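Local coordinates for protein particle-associated glycoside hydrolase (Acinetobacter phage Fri1, PDB 6C72) that probably degrades the capsular polysaccharide of its Acinetobacter baumannii host during virus entry, as a trimeric tailspike depolymerase, at residues Tyr55-Asn60 / Ile71-Ala76; Leu83-Lys88 / Ala121-Gly126. One frame throughout, in Å; residues are numbered along the deposited sequence.

Contact 1. Residues Tyr55-Asn60 / Ile71-Ala76; sequences YLWDAN and IRVTGA
Trp57 and Val73 meet at the closest point between the two segments: CG2 of Val73 lies 3.4 Å from CZ3 of the Trp57 indole. The methyl comes in at the edge of the six-membered ring, near its plane, and CH2 of Trp57 stands only slightly farther from CG2 of Val73, at 3.7 Å. One methyl therefore sits against two neighbouring rim carbons, and the two side chains run at about a right angle to each other. With CG anti to the backbone N (chi1 175°), Trp57 swings its six-membered ring to Val73 although the CB bond itself is not aimed there. On one face of the same ring lies the backbone N of Ala59, 3.8 Å above the plane and offset toward the rim; the ring also meets that of Trp81, with planes at about 50°.

The second pair is Tyr55 and Ile71. CE2 of Tyr55 is 3.6 Å from CG1 of Ile71, and CD2 of Tyr55 is 4.1 Å from the same methylene, which approaches the CD2-CE2 bond obliquely. In Ile71, CG1 stands anti to the carbonyl carbon (chi1 -56°), which places the branch carrying CD1 on the side of the tyrosine. Val24 and Leu27 of helix 24-27 touch both Tyr55 and Ile71.

Strands 54-58 and 70-72 are not sheet neighbours. The CA atoms of Tyr55 and Ile71 are 8.7 Å apart, and strand 80-83 runs between the two, antiparallel to each. Since the four touching residues are buried and meet through carbon atoms alone, the contact is apolar packing across a sheet neighbour, and it probably owes its stability to shape fit and exclusion of water, not to directed polar bonds.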
loop_
_atom_site.group_PDB
_atom_site.type_symbol
_atom_site.label_atom_id
_atom_site.label_comp_id
_atom_site.label_asym_id
_atom_site.label_seq_id
_atom_site.Cartn_x
_atom_site.Cartn_y
_atom_site.Cartn_z
ATOM N N TYR A 55 -44.294 19.727 10.964
ATOM C CA TYR A 55 -44.377 19.863 12.408
ATOM C C TYR A 55 -45.488 18.985 12.962
ATOM O O TYR A 55 -46.441 18.633 12.260
ATOM C CB TYR A 55 -44.618 21.322 12.806
ATOM C CG TYR A 55 -43.549 22.272 12.311
ATOM C CD1 TYR A 55 -43.574 22.767 11.009
ATOM C CD2 TYR A 55 -42.520 22.689 13.153
ATOM C CE1 TYR A 55 -42.596 23.635 10.552
ATOM C CE2 TYR A 55 -41.544 23.567 12.710
ATOM C CZ TYR A 55 -41.590 24.031 11.408
ATOM O OH TYR A 55 -40.626 24.897 10.967
ATOM N N LEU A 56 -45.346 18.625 14.237
ATOM C CA LEU A 56 -46.361 17.885 14.975
ATOM C C LEU A 56 -46.810 18.708 16.178
ATOM O O LEU A 56 -45.985 19.260 16.916
ATOM C CB LEU A 56 -45.836 16.521 15.440
ATOM C CG LEU A 56 -45.529 15.472 14.368
ATOM C CD1 LEU A 56 -45.156 14.135 15.009
ATOM C CD2 LEU A 56 -46.706 15.309 13.425
ATOM N N TRP A 57 -48.118 18.775 16.383
ATOM C CA TRP A 57 -48.680 19.625 17.424
ATOM C C TRP A 57 -48.560 18.956 18.789
ATOM O O TRP A 57 -48.934 17.793 18.953
ATOM C CB TRP A 57 -50.143 19.934 17.101
ATOM C CG TRP A 57 -50.869 20.699 18.157
ATOM C CD1 TRP A 57 -51.898 20.245 18.931
ATOM C CD2 TRP A 57 -50.630 22.054 18.559
ATOM N NE1 TRP A 57 -52.313 21.235 19.788
ATOM C CE2 TRP A 57 -51.549 22.354 19.584
ATOM C CE3 TRP A 57 -49.727 23.040 18.153
ATOM C CZ2 TRP A 57 -51.594 23.605 20.210
ATOM C CZ3 TRP A 57 -49.770 24.276 18.771
ATOM C CH2 TRP A 57 -50.698 24.551 19.792
ATOM N N ASP A 58 -48.017 19.686 19.760
ATOM C CA ASP A 58 -47.986 19.253 21.153
ATOM C C ASP A 58 -48.727 20.314 21.956
ATOM O O ASP A 58 -48.227 21.432 22.126
ATOM C CB ASP A 58 -46.552 19.059 21.657
ATOM C CG ASP A 58 -46.487 18.339 23.011
ATOM O OD1 ASP A 58 -47.542 17.914 23.534
ATOM O OD2 ASP A 58 -45.370 18.183 23.552
ATOM N N ALA A 59 -49.925 19.965 22.433
ATOM C CA ALA A 59 -50.768 20.941 23.117
ATOM C C ALA A 59 -50.193 21.370 24.463
ATOM O O ALA A 59 -50.402 22.513 24.890
ATOM C CB ALA A 59 -52.173 20.368 23.303
ATOM N N ASN A 60 -49.450 20.495 25.132
ATOM C CA ASN A 60 -48.957 20.786 26.469
ATOM C C ASN A 60 -47.583 21.434 26.488
ATOM O O ASN A 60 -47.127 21.828 27.566
ATOM C CB ASN A 60 -48.915 19.504 27.298
ATOM C CG ASN A 60 -50.187 18.701 27.180
ATOM O OD1 ASN A 60 -51.293 19.233 27.331
ATOM N ND2 ASN A 60 -50.043 17.410 26.898
ATOM N N ILE A 71 -41.744 25.410 18.022
ATOM C CA ILE A 71 -42.406 26.614 17.534
ATOM C C ILE A 71 -43.603 26.863 18.452
ATOM O O ILE A 71 -44.648 26.212 18.333
ATOM C CB ILE A 71 -42.825 26.485 16.063
ATOM C CG1 ILE A 71 -41.617 26.129 15.188
ATOM C CG2 ILE A 71 -43.473 27.771 15.566
ATOM C CD1 ILE A 71 -40.441 27.101 15.317
ATOM N N ARG A 72 -43.452 27.792 19.392
ATOM C CA ARG A 72 -44.505 28.046 20.362
ATOM C C ARG A 72 -45.566 28.968 19.771
ATOM O O ARG A 72 -45.250 29.958 19.103
ATOM C CB ARG A 72 -43.915 28.665 21.632
ATOM C CG ARG A 72 -43.020 27.718 22.440
ATOM C CD ARG A 72 -43.850 26.684 23.187
ATOM N NE ARG A 72 -44.889 27.327 23.989
ATOM C CZ ARG A 72 -44.685 27.865 25.189
ATOM N NH1 ARG A 72 -43.481 27.851 25.738
ATOM N NH2 ARG A 72 -45.688 28.423 25.845
ATOM N N VAL A 73 -46.828 28.639 20.029
ATOM C CA VAL A 73 -47.953 29.456 19.581
ATOM C C VAL A 73 -48.048 30.687 20.475
ATOM O O VAL A 73 -48.160 30.571 21.698
ATOM C CB VAL A 73 -49.257 28.649 19.580
ATOM C CG1 VAL A 73 -50.440 29.560 19.420
ATOM C CG2 VAL A 73 -49.235 27.661 18.439
ATOM N N THR A 74 -47.958 31.868 19.858
ATOM C CA THR A 74 -47.922 33.126 20.594
ATOM C C THR A 74 -49.273 33.495 21.202
ATOM O O THR A 74 -49.316 34.202 22.214
ATOM C CB THR A 74 -47.453 34.245 19.668
ATOM O OG1 THR A 74 -48.318 34.305 18.526
ATOM C CG2 THR A 74 -46.034 33.983 19.189
ATOM N N GLY A 75 -50.374 33.096 20.572
ATOM C CA GLY A 75 -51.724 33.387 21.023
ATOM C C GLY A 75 -52.328 32.409 22.007
ATOM O O GLY A 75 -53.550 32.407 22.182
ATOM N N ALA A 76 -51.521 31.524 22.589
ATOM C CA ALA A 76 -51.963 30.534 23.563
ATOM C C ALA A 76 -50.921 30.439 24.670
ATOM O O ALA A 76 -49.740 30.716 24.449
ATOM C CB ALA A 76 -52.190 29.158 22.918
#

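Contact 2. Residues Leu83-Lys88 / Ala121-Gly126; sequences LQVHNK and ALIGGG
Water 1 joins Lys88 to Gly124 through two bonds of equal length: NZ of Lys88 donates to it at 2.8 Å, and the water donates to O of Gly124 at 2.8 Å. The ammonium group is thus linked to the backbone after helix 110-122 through solvent. The lysine chain is bent at chi3 (61°), and its CE passes 3.5 Å from O of Gly125. The polarised CE methylene probably makes this approach mildly favourable.

Closer to the backbone, CA of Gly126 lies 3.4 Å from O of Lys88, with 133° at the hydrogen, a bent CA-H...O contact. Gly124, Gly125 and Gly126 all have positive phi, and the glycine at 126 lets the two backbones come close at this oxygen.

At the other end, CD1 of Ile123 packs 4.1 Å from CB of Val85 and equally far from CG2 of Val85, the two side chains meeting obliquely. Tyr119 and Met120 of helix 110-122 also touch Val85.

Lys88 packs on Asn203 of the second subunit and Leu122 on Ser153 of the same subunit, which places both segments at the trimer interface; Asn87, modelled in two conformers, may also meet its counterparts there. Backbone bonding of Lys88 to Val127 leads into the parallel pairing of strands 89-91 and 126-129, an arrangement consistent with the entrance of a tailspike beta-helix.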
loop_
_atom_site.group_PDB
_atom_site.type_symbol
_atom_site.label_atom_id
_atom_site.label_comp_id
_atom_site.label_asym_id
_atom_site.label_seq_id
_atom_site.Cartn_x
_atom_site.Cartn_y
_atom_site.Cartn_z
ATOM N N LEU A 83 -40.789 20.266 15.264
ATOM C CA LEU A 83 -40.149 19.963 13.995
ATOM C C LEU A 83 -39.952 18.460 13.824
ATOM O O LEU A 83 -39.537 17.764 14.756
ATOM C CB LEU A 83 -38.792 20.666 13.951
ATOM C CG LEU A 83 -37.998 20.496 12.661
ATOM C CD1 LEU A 83 -38.734 21.248 11.548
ATOM C CD2 LEU A 83 -36.555 20.951 12.828
ATOM N N GLN A 84 -40.222 17.960 12.613
ATOM C CA GLN A 84 -39.967 16.566 12.253
ATOM C C GLN A 84 -38.861 16.539 11.213
ATOM O O GLN A 84 -39.065 16.963 10.071
ATOM C CB GLN A 84 -41.213 15.867 11.717
ATOM C CG GLN A 84 -42.393 15.842 12.674
ATOM C CD GLN A 84 -42.086 15.158 14.009
ATOM O OE1 GLN A 84 -42.314 15.739 15.073
ATOM N NE2 GLN A 84 -41.589 13.918 13.957
ATOM N N VAL A 85 -37.703 16.036 11.600
ATOM C CA VAL A 85 -36.587 15.868 10.679
ATOM C C VAL A 85 -36.718 14.515 10.003
ATOM O O VAL A 85 -36.829 13.482 10.673
ATOM C CB VAL A 85 -35.242 15.968 11.418
ATOM C CG1 VAL A 85 -34.098 15.659 10.453
ATOM C CG2 VAL A 85 -35.076 17.337 12.053
ATOM N N HIS A 86 -36.674 14.505 8.679
ATOM C CA HIS A 86 -36.768 13.259 7.942
ATOM C C HIS A 86 -35.431 12.940 7.288
ATOM O O HIS A 86 -34.652 13.838 6.956
ATOM C CB HIS A 86 -37.878 13.328 6.886
ATOM C CG HIS A 86 -39.249 13.548 7.454
ATOM N ND1 HIS A 86 -39.868 14.781 7.452
ATOM C CD2 HIS A 86 -40.124 12.691 8.037
ATOM C CE1 HIS A 86 -41.060 14.676 8.016
ATOM N NE2 HIS A 86 -41.239 13.418 8.380
ATOM N N ASN A 87 -35.176 11.644 7.106
ATOM C CA ASN A 87 -33.988 11.130 6.419
ATOM C C ASN A 87 -32.680 11.612 7.062
ATOM O O ASN A 87 -31.647 11.677 6.396
ATOM C CB ASN A 87 -34.032 11.489 4.924
ATOM C CG ASN A 87 -33.104 10.618 4.074
ATOM O OD1 ASN A 87 -33.345 9.423 3.886
ATOM N ND2 ASN A 87 -32.047 11.225 3.543
ATOM N N LYS A 88 -32.707 11.957 8.354
ATOM C CA LYS A 88 -31.528 12.429 9.091
ATOM C C LYS A 88 -30.835 13.609 8.407
ATOM O O LYS A 88 -29.615 13.753 8.488
ATOM C CB LYS A 88 -30.528 11.295 9.327
ATOM C CG LYS A 88 -31.098 10.107 10.086
ATOM C CD LYS A 88 -30.119 8.937 10.107
ATOM C CE LYS A 88 -28.807 9.315 10.801
ATOM N NZ LYS A 88 -27.853 8.167 10.831
ATOM N N ALA A 121 -27.174 16.488 16.542
ATOM C CA ALA A 121 -26.412 15.676 17.482
ATOM C C ALA A 121 -27.274 15.168 18.641
ATOM O O ALA A 121 -26.921 14.169 19.270
ATOM C CB ALA A 121 -25.220 16.470 18.019
ATOM N N LEU A 122 -28.372 15.849 18.959
ATOM C CA LEU A 122 -29.268 15.346 19.992
ATOM C C LEU A 122 -30.098 14.167 19.488
ATOM O O LEU A 122 -30.388 13.252 20.258
ATOM C CB LEU A 122 -30.177 16.475 20.491
ATOM C CG LEU A 122 -31.082 16.319 21.717
ATOM C CD1 LEU A 122 -30.293 16.291 23.008
ATOM C CD2 LEU A 122 -32.109 17.447 21.754
ATOM N N ILE A 123 -30.461 14.140 18.202
ATOM C CA ILE A 123 -31.383 13.116 17.712
ATOM C C ILE A 123 -30.686 12.045 16.867
ATOM O O ILE A 123 -31.306 11.421 16.001
ATOM C CB ILE A 123 -32.545 13.751 16.917
ATOM C CG1 ILE A 123 -32.039 14.434 15.640
ATOM C CG2 ILE A 123 -33.313 14.725 17.791
ATOM C CD1 ILE A 123 -33.161 14.924 14.732
ATOM N N GLY A 124 -29.406 11.803 17.112
ATOM C CA GLY A 124 -28.736 10.658 16.527
ATOM C C GLY A 124 -27.740 10.984 15.445
ATOM O O GLY A 124 -27.114 10.062 14.904
ATOM N N GLY A 125 -27.554 12.255 15.130
ATOM C CA GLY A 125 -26.627 12.659 14.106
ATOM C C GLY A 125 -27.249 12.641 12.725
ATOM O O GLY A 125 -28.436 12.356 12.523
ATOM N N GLY A 126 -26.406 12.951 11.746
ATOM C CA GLY A 126 -26.867 13.060 10.386
ATOM C C GLY A 126 -26.208 14.214 9.661
ATOM O O GLY A 126 -24.995 14.440 9.780
HETATM O O HOH W 1 -25.908 9.411 12.447
#

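In the fold
From the N terminus, the chain passes helix 24-27 and reaches contact 1, which closes a short loop of ten residues between 55-60 and 71-76. Strand 80-83 then returns between the two strands of that contact, and its end opens contact 2, which closes a longer loop of 32 residues holding strand 89-91 and most of helix 110-122. The contacts follow in series, neither nested nor crossed, with centres 20 Å apart. They still touch: Tyr55 CD2 is 3.7 Å from Leu83 N. Contact 1 belongs to the five-stranded N-terminal sheet, whereas contact 2 joins the linker leaving that sheet to the turn after helix 110-122 and the start of strand 126-129.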